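Local atomic coordinates of RagB/SusD domain protein (Flavobacterium johnsoniae, PDB entry 5J90), a protein that binds chitin as a SusD homolog of a polysaccharide utilization locus, probably as a lipoprotein at the outer surface of the cell. Residues T131-Y139 against R467-N478. Residues are numbered along the deposited sequence; the frame is centred on the assembly and turned at random.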
loop_
_atom_site.group_PDB
_atom_site.type_symbol
_atom_site.label_atom_id
_atom_site.label_comp_id
_atom_site.label_asym_id
_atom_site.label_seq_id
_atom_site.Cartn_x
_atom_site.Cartn_y
_atom_site.Cartn_z
ATOM N N THR A 131 -5.372 -11.852 -10.823
ATOM C CA THR A 131 -4.539 -10.829 -10.199
ATOM C C THR A 131 -5.138 -10.308 -8.891
ATOM O O THR A 131 -4.407 -9.997 -7.948
ATOM C CB THR A 131 -4.170 -9.675 -11.157
ATOM O OG1 THR A 131 -3.377 -8.709 -10.452
ATOM C CG2 THR A 131 -5.408 -8.963 -11.674
ATOM N N ASP A 132 -6.461 -10.268 -8.802
ATOM C CA ASP A 132 -7.084 -9.858 -7.550
ATOM C C ASP A 132 -6.804 -10.833 -6.413
ATOM O O ASP A 132 -6.890 -10.465 -5.243
ATOM C CB ASP A 132 -8.584 -9.666 -7.735
ATOM C CG ASP A 132 -8.919 -8.428 -8.531
ATOM O OD1 ASP A 132 -8.025 -7.593 -8.796
ATOM O OD2 ASP A 132 -10.107 -8.291 -8.883
ATOM N N THR A 133 -6.460 -12.074 -6.754
ATOM C CA THR A 133 -6.148 -13.097 -5.763
ATOM C C THR A 133 -4.669 -13.094 -5.358
ATOM O O THR A 133 -4.355 -13.165 -4.175
ATOM C CB THR A 133 -6.573 -14.484 -6.285
ATOM O OG1 THR A 133 -7.997 -14.487 -6.468
ATOM C CG2 THR A 133 -6.207 -15.581 -5.316
ATOM N N PHE A 134 -3.771 -12.976 -6.338
ATOM C CA PHE A 134 -2.335 -13.137 -6.091
ATOM C C PHE A 134 -1.527 -11.842 -6.082
ATOM O O PHE A 134 -0.443 -11.794 -5.479
ATOM C CB PHE A 134 -1.728 -14.109 -7.121
ATOM C CG PHE A 134 -2.227 -15.519 -6.983
ATOM C CD1 PHE A 134 -1.701 -16.359 -6.012
ATOM C CD2 PHE A 134 -3.243 -15.999 -7.804
ATOM C CE1 PHE A 134 -2.179 -17.646 -5.856
ATOM C CE2 PHE A 134 -3.727 -17.289 -7.651
ATOM C CZ PHE A 134 -3.190 -18.111 -6.678
ATOM N N GLY A 135 -2.028 -10.803 -6.753
ATOM C CA GLY A 135 -1.258 -9.584 -6.972
ATOM C C GLY A 135 -0.527 -9.664 -8.304
ATOM O O GLY A 135 -1.154 -9.757 -9.358
ATOM N N PRO A 136 0.813 -9.646 -8.284
ATOM C CA PRO A 136 1.536 -9.880 -9.536
ATOM C C PRO A 136 1.150 -11.234 -10.134
ATOM O O PRO A 136 0.959 -12.201 -9.393
ATOM C CB PRO A 136 3.012 -9.887 -9.095
ATOM C CG PRO A 136 3.022 -9.096 -7.797
ATOM C CD PRO A 136 1.717 -9.439 -7.138
ATOM N N ILE A 137 1.008 -11.281 -11.456
ATOM C CA ILE A 137 0.727 -12.547 -12.148
ATOM C C ILE A 137 1.459 -12.570 -13.480
ATOM O O ILE A 137 1.966 -11.547 -13.939
ATOM C CB ILE A 137 -0.794 -12.759 -12.400
ATOM C CG1 ILE A 137 -1.347 -11.680 -13.341
ATOM C CG2 ILE A 137 -1.562 -12.821 -11.081
ATOM C CD1 ILE A 137 -2.734 -12.015 -13.910
ATOM N N ILE A 138 1.516 -13.743 -14.106
ATOM C CA ILE A 138 1.990 -13.833 -15.476
ATOM C C ILE A 138 0.919 -13.274 -16.414
ATOM O O ILE A 138 -0.249 -13.675 -16.358
ATOM C CB ILE A 138 2.345 -15.281 -15.855
ATOM C CG1 ILE A 138 3.540 -15.750 -15.026
ATOM C CG2 ILE A 138 2.654 -15.370 -17.347
ATOM C CD1 ILE A 138 3.850 -17.244 -15.156
ATOM N N TYR A 139 1.295 -12.322 -17.256
ATOM C CA TYR A 139 0.320 -11.746 -18.177
ATOM C C TYR A 139 1.003 -11.438 -19.511
ATOM O O TYR A 139 0.853 -12.208 -20.459
ATOM C CB TYR A 139 -0.411 -10.542 -17.542
ATOM C CG TYR A 139 -1.809 -10.314 -18.089
ATOM C CD1 TYR A 139 -2.831 -11.220 -17.831
ATOM C CD2 TYR A 139 -2.108 -9.185 -18.848
ATOM C CE1 TYR A 139 -4.109 -11.022 -18.334
ATOM C CE2 TYR A 139 -3.396 -8.979 -19.356
ATOM C CZ TYR A 139 -4.383 -9.902 -19.088
ATOM O OH TYR A 139 -5.663 -9.725 -19.572
ATOM N N ARG A 467 -4.495 -11.670 0.357
ATOM C CA ARG A 467 -4.107 -12.293 -0.910
ATOM C C ARG A 467 -3.753 -13.742 -0.654
ATOM O O ARG A 467 -3.652 -14.165 0.499
ATOM C CB ARG A 467 -2.890 -11.586 -1.535
ATOM C CG ARG A 467 -1.607 -11.772 -0.716
ATOM C CD ARG A 467 -0.418 -11.083 -1.363
ATOM N NE ARG A 467 0.084 -11.779 -2.555
ATOM C CZ ARG A 467 1.017 -12.727 -2.534
ATOM N NH1 ARG A 467 1.525 -13.162 -1.382
ATOM N NH2 ARG A 467 1.446 -13.239 -3.680
ATOM N N ILE A 468 -3.545 -14.491 -1.736
ATOM C CA ILE A 468 -2.996 -15.840 -1.625
ATOM C C ILE A 468 -1.550 -15.814 -2.114
ATOM O O ILE A 468 -1.195 -15.080 -3.044
ATOM C CB ILE A 468 -3.867 -16.870 -2.386
ATOM C CG1 ILE A 468 -5.275 -16.872 -1.785
ATOM C CG2 ILE A 468 -3.238 -18.273 -2.344
ATOM C CD1 ILE A 468 -6.253 -17.841 -2.451
ATOM N N ASN A 469 -0.710 -16.612 -1.458
ATOM C CA ASN A 469 0.711 -16.703 -1.803
ATOM C C ASN A 469 0.964 -17.443 -3.118
ATOM O O ASN A 469 0.139 -18.258 -3.551
ATOM C CB ASN A 469 1.508 -17.341 -0.655
ATOM C CG ASN A 469 0.983 -18.710 -0.272
ATOM O OD1 ASN A 469 -0.187 -18.863 0.095
ATOM N ND2 ASN A 469 1.841 -19.722 -0.374
ATOM N N PHE A 470 2.090 -17.148 -3.754
ATOM C CA PHE A 470 2.407 -17.744 -5.052
ATOM C C PHE A 470 2.448 -19.278 -4.950
ATOM O O PHE A 470 2.794 -19.834 -3.902
ATOM C CB PHE A 470 3.716 -17.163 -5.603
ATOM C CG PHE A 470 3.654 -15.681 -5.881
ATOM C CD1 PHE A 470 2.632 -15.138 -6.641
ATOM C CD2 PHE A 470 4.635 -14.829 -5.381
ATOM C CE1 PHE A 470 2.589 -13.763 -6.907
ATOM C CE2 PHE A 470 4.596 -13.463 -5.629
ATOM C CZ PHE A 470 3.584 -12.927 -6.391
ATOM N N VAL A 471 2.083 -19.952 -6.037
ATOM C CA VAL A 471 1.730 -21.374 -5.960
ATOM C C VAL A 471 2.890 -22.356 -6.185
ATOM O O VAL A 471 3.944 -22.010 -6.750
ATOM C CB VAL A 471 0.553 -21.713 -6.915
ATOM C CG1 VAL A 471 -0.631 -20.792 -6.642
ATOM C CG2 VAL A 471 0.988 -21.626 -8.367
ATOM N N GLN A 472 2.656 -23.593 -5.754
ATOM C CA GLN A 472 3.683 -24.630 -5.770
ATOM C C GLN A 472 4.188 -24.960 -7.158
ATOM O O GLN A 472 5.384 -25.163 -7.343
ATOM C CB GLN A 472 3.158 -25.915 -5.129
ATOM C CG GLN A 472 2.934 -25.828 -3.648
ATOM C CD GLN A 472 2.327 -27.108 -3.093
ATOM O OE1 GLN A 472 1.536 -27.777 -3.763
ATOM N NE2 GLN A 472 2.684 -27.439 -1.872
ATOM N N SER A 473 3.292 -25.036 -8.133
ATOM C CA SER A 473 3.715 -25.401 -9.481
ATOM C C SER A 473 4.683 -24.361 -10.030
ATOM O O SER A 473 5.594 -24.680 -10.801
ATOM C CB SER A 473 2.522 -25.567 -10.418
ATOM O OG SER A 473 1.889 -24.307 -10.620
ATOM N N GLU A 474 4.485 -23.111 -9.618
ATOM C CA GLU A 474 5.325 -22.005 -10.058
ATOM C C GLU A 474 6.676 -21.994 -9.356
ATOM O O GLU A 474 7.704 -21.784 -9.996
ATOM C CB GLU A 474 4.576 -20.681 -9.858
ATOM C CG GLU A 474 3.487 -20.461 -10.893
ATOM C CD GLU A 474 4.072 -20.088 -12.232
ATOM O OE1 GLU A 474 4.835 -19.096 -12.287
ATOM O OE2 GLU A 474 3.785 -20.789 -13.228
ATOM N N LYS A 475 6.679 -22.230 -8.049
ATOM C CA LYS A 475 7.953 -22.351 -7.343
ATOM C C LYS A 475 8.760 -23.534 -7.864
ATOM O O LYS A 475 9.989 -23.495 -7.877
ATOM C CB LYS A 475 7.729 -22.499 -5.846
ATOM C CG LYS A 475 7.176 -21.275 -5.182
ATOM C CD LYS A 475 6.865 -21.613 -3.750
ATOM C CE LYS A 475 6.478 -20.402 -2.963
ATOM N NZ LYS A 475 6.219 -20.797 -1.555
ATOM N N ALA A 476 8.073 -24.584 -8.299
ATOM C CA ALA A 476 8.745 -25.780 -8.811
ATOM C C ALA A 476 9.284 -25.592 -10.224
ATOM O O ALA A 476 10.461 -25.863 -10.489
ATOM C CB ALA A 476 7.797 -26.985 -8.765
ATOM N N GLY A 477 8.433 -25.128 -11.133
ATOM C CA GLY A 477 8.782 -25.074 -12.539
ATOM C C GLY A 477 9.148 -23.708 -13.100
ATOM O O GLY A 477 9.583 -23.610 -14.243
ATOM N N ASN A 478 8.967 -22.655 -12.304
ATOM C CA ASN A 478 9.230 -21.294 -12.762
ATOM C C ASN A 478 9.790 -20.465 -11.618
ATOM O O ASN A 478 9.316 -19.356 -11.356
ATOM C CB ASN A 478 7.934 -20.651 -13.291
ATOM C CG ASN A 478 8.162 -19.302 -13.962
ATOM O OD1 ASN A 478 9.246 -19.006 -14.468
ATOM N ND2 ASN A 478 7.115 -18.478 -13.989
#
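R467 sets out between its backbone N and carbonyl carbon (chi1 67°) and bends at chi3 (-74°), which brings its guanidinium side-on to F134 O. R467 NE and NH2 both donate to F134 O, each at 3.0 Å, with the oxygen in the guanidinium plane; the NH2 bond also lies in the carbonyl plane, whereas NE comes from above it. A flat, multi-donor arginine suits a carbonyl at a helix end, and NH2 also lies 3.4 Å above the centre of the F470 ring. R467 NH1 forms a salt bridge with D493. Replaced by an alanine, R467 would probably leave F134 O without either donor and D493 without its charged mate. I468 N donates nearly straight to T133 O at 2.9 Å. The F134 ring, with CG anti to its carbonyl carbon (chi1 -66°), turns an edge to N469 O, CE1 lying 3.3 Å away, and packs against V471 CG1. Branched I468 fills in alongside T133, CD1 meeting CG2 at 3.6 Å. G135 must be glycine, since a CB would press on F134 O and P136 CD. The hydrogen bonds to T133 O and F134 O tie the last turn of helix 113-134 to an extended segment, within the largely helical SusD fold.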